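Local coordinates for lipoprotein (Bacillus anthracis, PDB 4JG9) that is a putative lipoprotein of unknown molecular function, possibly involved in binding lipid, at residues Met99-Gln111 / Leu149-Asn162. Numbering follows the deposited sequence.
Sequences MPTGKLSIIALKQ and LPSSGLWVLNIYVN
Ser-105 and Tyr-160 exchange backbone N-H...O bonds in an antiparallel pair of strands, 102-110 and 153-161, at the heart of a five-stranded antiparallel sheet. Ile-107 with Asn-158 and Leu-109 with Val-156 repeat the exchange, and single bonds, Asn-162 N to Lys-103 O and Gln-111 N to Leu-154 O, extend it at the two ends. Ile-107 O accepts a second hydrogen bond: Asn-158 ND2 lies 3.0 Å from it, on the opposite face of the carbonyl plane from Asn-158 N. The other end of that buried amide, OD1, accepts from Gln-168 on strand 164-173, so each of its polar atoms has a partner. Ser-105 OG is hydrogen-bonded to Thr-131 OG1 on strand 131-136. On the opposite face, Leu-104 CD1 packs against Ile-159 CG2 and Val-161 CG2, and Trp-92 of strand 88-94 against Ile-106 and Ile-159. One water links Lys-103 N to Asn-162 OD1; another joins Gln-111 OE1 to Leu-154 N. Lys-110, extended with CG anti to its own N (chi1 -163°), runs over the indole of Trp-155, its CB 3.6 Å from the six-membered ring centroid. Beyond the ring, NZ donates to Ser-152 O; Ser-151 OG bonds Thr-37 O of the second subunit, while Trp-155 NE1 donates in the ring plane to Ser-151 O at 2.9 Å.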
HETATM    1  N   MSE A  99     -16.413  12.879  16.930  1.00 63.17           N
HETATM    2  CA  MSE A  99     -15.594  12.103  16.016  1.00 57.08           C
HETATM    3  C   MSE A  99     -16.464  11.113  15.278  1.00 55.59           C
HETATM    4  O   MSE A  99     -17.181  10.341  15.906  1.00 60.07           O
HETATM    5  CB  MSE A  99     -14.542  11.317  16.789  1.00 56.80           C
HETATM    6  CG  MSE A  99     -13.519  10.654  15.884  1.00 55.88           C
HETATM    7 SE   MSE A  99     -12.161  11.926  15.348  1.00 75.21          SE
HETATM    8  CE  MSE A  99     -11.522  10.926  13.856  1.00 58.90           C
ATOM      9  N   PRO A 100     -16.393  11.116  13.941  1.00 52.70           N
ATOM     10  CA  PRO A 100     -17.204  10.193  13.136  1.00 47.79           C
ATOM     11  C   PRO A 100     -16.826   8.746  13.414  1.00 45.15           C
ATOM     12  O   PRO A 100     -15.693   8.463  13.812  1.00 46.27           O
ATOM     13  CB  PRO A 100     -16.825  10.546  11.701  1.00 44.86           C
ATOM     14  CG  PRO A 100     -16.166  11.883  11.777  1.00 51.02           C
ATOM     15  CD  PRO A 100     -15.502  11.940  13.110  1.00 52.38           C
ATOM     16  N   THR A 101     -17.763   7.838  13.197  1.00 40.49           N
ATOM     17  CA  THR A 101     -17.499   6.415  13.362  1.00 40.10           C
ATOM     18  C   THR A 101     -16.904   5.824  12.079  1.00 41.75           C
ATOM     19  O   THR A 101     -17.322   6.194  10.979  1.00 43.30           O
ATOM     20  CB  THR A 101     -18.801   5.658  13.673  1.00 40.73           C
ATOM     21  OG1 THR A 101     -19.418   6.216  14.831  1.00 41.69           O
ATOM     22  CG2 THR A 101     -18.544   4.158  13.881  1.00 38.57           C
ATOM     23  N   GLY A 102     -15.941   4.912  12.212  1.00 41.53           N
ATOM     24  CA  GLY A 102     -15.416   4.187  11.061  1.00 40.09           C
ATOM     25  C   GLY A 102     -13.973   3.732  11.212  1.00 42.52           C
ATOM     26  O   GLY A 102     -13.303   4.079  12.182  1.00 44.81           O
ATOM     27  N   LYS A 103     -13.476   2.962  10.250  1.00 42.49           N
ATOM     28  CA  LYS A 103     -12.065   2.615  10.285  1.00 43.90           C
ATOM     29  C   LYS A 103     -11.271   3.889   9.991  1.00 39.13           C
ATOM     30  O   LYS A 103     -11.721   4.763   9.237  1.00 39.47           O
ATOM     31  CB  LYS A 103     -11.711   1.561   9.229  1.00 45.12           C
ATOM     32  CG  LYS A 103     -12.576   0.334   9.200  1.00 46.90           C
ATOM     33  CD  LYS A 103     -12.428  -0.536  10.413  1.00 47.24           C
ATOM     34  CE  LYS A 103     -13.112  -1.875  10.124  1.00 47.59           C
ATOM     35  NZ  LYS A 103     -13.508  -2.546  11.383  1.00 49.86           N
ATOM     36  N   LEU A 104     -10.087   3.988  10.575  1.00 36.93           N
ATOM     37  CA  LEU A 104      -9.248   5.170  10.390  1.00 40.84           C
ATOM     38  C   LEU A 104      -8.191   4.919   9.329  1.00 40.94           C
ATOM     39  O   LEU A 104      -7.474   3.912   9.384  1.00 40.93           O
ATOM     40  CB  LEU A 104      -8.569   5.548  11.710  1.00 35.34           C
ATOM     41  CG  LEU A 104      -7.619   6.740  11.709  1.00 39.60           C
ATOM     42  CD1 LEU A 104      -8.394   8.040  11.688  1.00 42.29           C
ATOM     43  CD2 LEU A 104      -6.731   6.674  12.933  1.00 41.85           C
ATOM     44  N   SER A 105      -8.101   5.825   8.361  1.00 38.32           N
ATOM     45  CA  SER A 105      -7.062   5.741   7.334  1.00 43.21           C
ATOM     46  C   SER A 105      -6.093   6.918   7.398  1.00 42.48           C
ATOM     47  O   SER A 105      -6.479   8.063   7.660  1.00 42.76           O
ATOM     48  CB  SER A 105      -7.669   5.673   5.922  1.00 44.46           C
ATOM     49  OG  SER A 105      -8.627   4.639   5.791  1.00 41.74           O
ATOM     50  N   ILE A 106      -4.824   6.622   7.159  1.00 39.80           N
ATOM     51  CA  ILE A 106      -3.821   7.655   7.054  1.00 41.21           C
ATOM     52  C   ILE A 106      -3.048   7.472   5.761  1.00 39.78           C
ATOM     53  O   ILE A 106      -2.434   6.433   5.540  1.00 40.30           O
ATOM     54  CB  ILE A 106      -2.829   7.616   8.207  1.00 44.59           C
ATOM     55  CG1 ILE A 106      -3.538   7.933   9.520  1.00 46.82           C
ATOM     56  CG2 ILE A 106      -1.721   8.638   7.970  1.00 44.39           C
ATOM     57  CD1 ILE A 106      -2.717   7.576  10.720  1.00 49.74           C
ATOM     58  N   ILE A 107      -3.079   8.492   4.913  1.00 39.72           N
ATOM     59  CA  ILE A 107      -2.364   8.477   3.648  1.00 40.08           C
ATOM     60  C   ILE A 107      -1.341   9.604   3.650  1.00 44.83           C
ATOM     61  O   ILE A 107      -1.715  10.775   3.710  1.00 49.45           O
ATOM     62  CB  ILE A 107      -3.325   8.700   2.484  1.00 41.77           C
ATOM     63  CG1 ILE A 107      -4.423   7.623   2.488  1.00 38.86           C
ATOM     64  CG2 ILE A 107      -2.571   8.731   1.165  1.00 43.77           C
ATOM     65  CD1 ILE A 107      -5.329   7.678   1.273  1.00 36.65           C
ATOM     66  N   ALA A 108      -0.062   9.255   3.549  1.00 42.98           N
ATOM     67  CA  ALA A 108       1.022  10.226   3.694  1.00 41.26           C
ATOM     68  C   ALA A 108       1.673  10.582   2.366  1.00 46.23           C
ATOM     69  O   ALA A 108       1.759   9.749   1.442  1.00 48.97           O
ATOM     70  CB  ALA A 108       2.070   9.696   4.656  1.00 33.73           C
ATOM     71  N   LEU A 109       2.101  11.831   2.254  1.00 45.19           N
ATOM     72  CA  LEU A 109       2.916  12.256   1.118  1.00 46.10           C
ATOM     73  C   LEU A 109       4.048  13.137   1.592  1.00 48.77           C
ATOM     74  O   LEU A 109       3.858  14.036   2.419  1.00 50.78           O
ATOM     75  CB  LEU A 109       2.090  13.016   0.083  1.00 47.58           C
ATOM     76  CG  LEU A 109       1.094  12.141  -0.679  1.00 51.43           C
ATOM     77  CD1 LEU A 109      -0.317  12.362  -0.159  1.00 46.91           C
ATOM     78  CD2 LEU A 109       1.193  12.386  -2.181  1.00 55.45           C
ATOM     79  N   LYS A 110       5.231  12.885   1.057  1.00 44.28           N
ATOM     80  CA  LYS A 110       6.366  13.709   1.377  1.00 46.03           C
ATOM     81  C   LYS A 110       6.226  15.036   0.655  1.00 51.24           C
ATOM     82  O   LYS A 110       5.522  15.142  -0.357  1.00 51.55           O
ATOM     83  CB  LYS A 110       7.669  13.018   0.963  1.00 50.67           C
ATOM     84  CG  LYS A 110       8.893  13.611   1.628  1.00 52.75           C
ATOM     85  CD  LYS A 110      10.138  12.840   1.299  1.00 51.27           C
ATOM     86  CE  LYS A 110      11.299  13.441   2.074  1.00 54.23           C
ATOM     87  NZ  LYS A 110      12.586  12.764   1.784  1.00 59.68           N
ATOM     88  N   GLN A 111       6.883  16.055   1.192  1.00 48.96           N
ATOM     89  CA  GLN A 111       6.929  17.347   0.539  1.00 49.04           C
ATOM     90  C   GLN A 111       7.507  17.178  -0.851  1.00 50.20           C
ATOM     91  O   GLN A 111       8.515  16.489  -1.022  1.00 52.74           O
ATOM     92  CB  GLN A 111       7.790  18.301   1.337  1.00 49.01           C
ATOM     93  CG  GLN A 111       7.727  19.705   0.852  1.00 55.54           C
ATOM     94  CD  GLN A 111       8.574  20.610   1.701  1.00 58.37           C
ATOM     95  OE1 GLN A 111       9.461  20.144   2.415  1.00 59.87           O
ATOM     96  NE2 GLN A 111       8.299  21.906   1.649  1.00 57.84           N
ATOM     97  N   LEU A 149       8.086   6.249   8.536  1.00 43.30           N
ATOM     98  CA  LEU A 149       8.251   7.043   7.316  1.00 42.00           C
ATOM     99  C   LEU A 149       9.572   6.680   6.647  1.00 44.66           C
ATOM    100  O   LEU A 149      10.597   6.542   7.322  1.00 46.03           O
ATOM    101  CB  LEU A 149       8.243   8.542   7.618  1.00 51.76           C
ATOM    102  CG  LEU A 149       6.908   9.271   7.831  1.00 56.20           C
ATOM    103  CD1 LEU A 149       5.910   8.801   6.784  1.00 56.85           C
ATOM    104  CD2 LEU A 149       6.379   9.082   9.238  1.00 54.23           C
ATOM    105  N   PRO A 150       9.555   6.518   5.318  1.00 45.79           N
ATOM    106  CA  PRO A 150      10.721   6.017   4.579  1.00 46.98           C
ATOM    107  C   PRO A 150      11.915   6.960   4.505  1.00 49.69           C
ATOM    108  O   PRO A 150      13.022   6.474   4.292  1.00 53.13           O
ATOM    109  CB  PRO A 150      10.169   5.766   3.167  1.00 47.99           C
ATOM    110  CG  PRO A 150       8.949   6.615   3.068  1.00 47.87           C
ATOM    111  CD  PRO A 150       8.374   6.692   4.454  1.00 46.09           C
ATOM    112  N   SER A 151      11.726   8.264   4.669  1.00 50.98           N
ATOM    113  CA  SER A 151      12.874   9.166   4.592  1.00 48.29           C
ATOM    114  C   SER A 151      12.620  10.421   5.398  1.00 49.96           C
ATOM    115  O   SER A 151      11.473  10.749   5.690  1.00 53.16           O
ATOM    116  CB  SER A 151      13.206   9.526   3.139  1.00 48.74           C
ATOM    117  OG  SER A 151      12.243  10.412   2.594  1.00 48.90           O
ATOM    118  N   SER A 152      13.697  11.121   5.751  1.00 51.58           N
ATOM    119  CA  SER A 152      13.596  12.308   6.589  1.00 51.34           C
ATOM    120  C   SER A 152      13.136  13.525   5.797  1.00 53.45           C
ATOM    121  O   SER A 152      13.517  13.705   4.640  1.00 56.60           O
ATOM    122  CB  SER A 152      14.936  12.613   7.246  1.00 46.64           C
ATOM    123  OG  SER A 152      15.870  13.072   6.287  1.00 53.62           O
ATOM    124  N   GLY A 153      12.343  14.368   6.450  1.00 48.43           N
ATOM    125  CA  GLY A 153      11.814  15.568   5.833  1.00 41.39           C
ATOM    126  C   GLY A 153      10.405  15.826   6.322  1.00 47.01           C
ATOM    127  O   GLY A 153       9.947  15.193   7.270  1.00 46.06           O
ATOM    128  N   LEU A 154       9.700  16.731   5.651  1.00 48.37           N
ATOM    129  CA  LEU A 154       8.317  17.018   6.000  1.00 45.27           C
ATOM    130  C   LEU A 154       7.372  16.082   5.240  1.00 47.64           C
ATOM    131  O   LEU A 154       7.573  15.773   4.051  1.00 47.98           O
ATOM    132  CB  LEU A 154       7.982  18.481   5.700  1.00 44.57           C
ATOM    133  CG  LEU A 154       8.754  19.561   6.487  1.00 47.99           C
ATOM    134  CD1 LEU A 154       8.464  20.960   5.966  1.00 42.78           C
ATOM    135  CD2 LEU A 154       8.400  19.484   7.957  1.00 45.22           C
ATOM    136  N   TRP A 155       6.360  15.611   5.961  1.00 44.61           N
ATOM    137  CA  TRP A 155       5.342  14.719   5.440  1.00 41.55           C
ATOM    138  C   TRP A 155       3.992  15.266   5.850  1.00 45.09           C
ATOM    139  O   TRP A 155       3.816  15.689   6.994  1.00 49.16           O
ATOM    140  CB  TRP A 155       5.500  13.319   6.040  1.00 41.77           C
ATOM    141  CG  TRP A 155       6.720  12.587   5.561  1.00 41.93           C
ATOM    142  CD1 TRP A 155       7.993  12.721   6.033  1.00 44.48           C
ATOM    143  CD2 TRP A 155       6.781  11.606   4.512  1.00 37.63           C
ATOM    144  NE1 TRP A 155       8.844  11.887   5.338  1.00 47.34           N
ATOM    145  CE2 TRP A 155       8.122  11.194   4.401  1.00 42.88           C
ATOM    146  CE3 TRP A 155       5.828  11.043   3.655  1.00 42.74           C
ATOM    147  CZ2 TRP A 155       8.538  10.237   3.471  1.00 48.93           C
ATOM    148  CZ3 TRP A 155       6.240  10.091   2.724  1.00 41.15           C
ATOM    149  CH2 TRP A 155       7.580   9.700   2.638  1.00 43.07           C
ATOM    150  N   VAL A 156       3.037  15.265   4.925  1.00 47.23           N
ATOM    151  CA  VAL A 156       1.666  15.593   5.275  1.00 45.81           C
ATOM    152  C   VAL A 156       0.896  14.306   5.554  1.00 46.58           C
ATOM    153  O   VAL A 156       1.035  13.309   4.832  1.00 44.98           O
ATOM    154  CB  VAL A 156       0.957  16.440   4.194  1.00 46.80           C
ATOM    155  CG1 VAL A 156       0.873  15.678   2.862  1.00 47.98           C
ATOM    156  CG2 VAL A 156      -0.443  16.877   4.678  1.00 40.29           C
ATOM    157  N   LEU A 157       0.107  14.318   6.619  1.00 46.91           N
ATOM    158  CA  LEU A 157      -0.693  13.161   6.978  1.00 45.74           C
ATOM    159  C   LEU A 157      -2.167  13.424   6.681  1.00 47.56           C
ATOM    160  O   LEU A 157      -2.805  14.209   7.378  1.00 50.43           O
ATOM    161  CB  LEU A 157      -0.513  12.870   8.460  1.00 43.09           C
ATOM    162  CG  LEU A 157       0.579  11.890   8.881  1.00 45.38           C
ATOM    163  CD1 LEU A 157       1.858  12.135   8.141  1.00 40.72           C
ATOM    164  CD2 LEU A 157       0.812  12.014  10.384  1.00 45.41           C
ATOM    165  N   ASN A 158      -2.703  12.780   5.646  1.00 42.39           N
ATOM    166  CA  ASN A 158      -4.119  12.945   5.300  1.00 40.78           C
ATOM    167  C   ASN A 158      -4.965  11.898   6.000  1.00 41.43           C
ATOM    168  O   ASN A 158      -4.699  10.707   5.890  1.00 45.05           O
ATOM    169  CB  ASN A 158      -4.324  12.866   3.793  1.00 35.96           C
ATOM    170  CG  ASN A 158      -3.465  13.848   3.050  1.00 43.16           C
ATOM    171  OD1 ASN A 158      -3.744  15.051   3.048  1.00 48.27           O
ATOM    172  ND2 ASN A 158      -2.391  13.350   2.422  1.00 39.26           N
ATOM    173  N   ILE A 159      -5.966  12.346   6.747  1.00 42.00           N
ATOM    174  CA  ILE A 159      -6.700  11.457   7.637  1.00 40.55           C
ATOM    175  C   ILE A 159      -8.146  11.289   7.173  1.00 40.55           C
ATOM    176  O   ILE A 159      -8.835  12.269   6.866  1.00 41.77           O
ATOM    177  CB  ILE A 159      -6.656  11.967   9.096  1.00 41.52           C
ATOM    178  CG1 ILE A 159      -5.212  12.063   9.595  1.00 42.37           C
ATOM    179  CG2 ILE A 159      -7.472  11.082  10.022  1.00 37.32           C
ATOM    180  CD1 ILE A 159      -5.001  13.264  10.491  1.00 45.05           C
ATOM    181  N   TYR A 160      -8.586  10.036   7.109  1.00 35.04           N
ATOM    182  CA  TYR A 160      -9.932   9.691   6.666  1.00 37.56           C
ATOM    183  C   TYR A 160     -10.572   8.829   7.732  1.00 38.02           C
ATOM    184  O   TYR A 160      -9.890   8.094   8.442  1.00 38.27           O
ATOM    185  CB  TYR A 160      -9.892   8.926   5.330  1.00 36.51           C
ATOM    186  CG  TYR A 160      -9.200   9.697   4.232  1.00 37.19           C
ATOM    187  CD1 TYR A 160      -9.930  10.303   3.211  1.00 35.17           C
ATOM    188  CD2 TYR A 160      -7.810   9.825   4.217  1.00 33.80           C
ATOM    189  CE1 TYR A 160      -9.294  11.027   2.207  1.00 41.77           C
ATOM    190  CE2 TYR A 160      -7.165  10.554   3.217  1.00 36.60           C
ATOM    191  CZ  TYR A 160      -7.912  11.147   2.220  1.00 40.65           C
ATOM    192  OH  TYR A 160      -7.266  11.856   1.237  1.00 43.95           O
ATOM    193  N   VAL A 161     -11.881   8.962   7.874  1.00 37.74           N
ATOM    194  CA  VAL A 161     -12.644   8.065   8.711  1.00 38.61           C
ATOM    195  C   VAL A 161     -13.799   7.559   7.889  1.00 41.62           C
ATOM    196  O   VAL A 161     -14.528   8.355   7.263  1.00 40.43           O
ATOM    197  CB  VAL A 161     -13.168   8.762   9.982  1.00 37.37           C
ATOM    198  CG1 VAL A 161     -14.143   7.854  10.738  1.00 33.65           C
ATOM    199  CG2 VAL A 161     -12.002   9.201  10.847  1.00 33.97           C
ATOM    200  N   ASN A 162     -13.949   6.238   7.880  1.00 41.88           N
ATOM    201  CA  ASN A 162     -14.985   5.605   7.081  1.00 46.01           C
ATOM    202  C   ASN A 162     -14.868   6.056   5.627  1.00 42.40           C
ATOM    203  O   ASN A 162     -15.879   6.257   4.951  1.00 41.31           O
ATOM    204  CB  ASN A 162     -16.376   5.913   7.642  1.00 42.62           C
ATOM    205  CG  ASN A 162     -17.404   4.887   7.218  1.00 46.33           C
ATOM    206  OD1 ASN A 162     -17.054   3.751   6.885  1.00 46.10           O
ATOM    207  ND2 ASN A 162     -18.679   5.274   7.231  1.00 43.16           N
TER
HETATM  208  O   HOH W   1     -15.059   2.360   7.753  1.00 54.83           O
HETATM  209  O   HOH W   2      10.862  18.058   3.148  1.00 45.12           O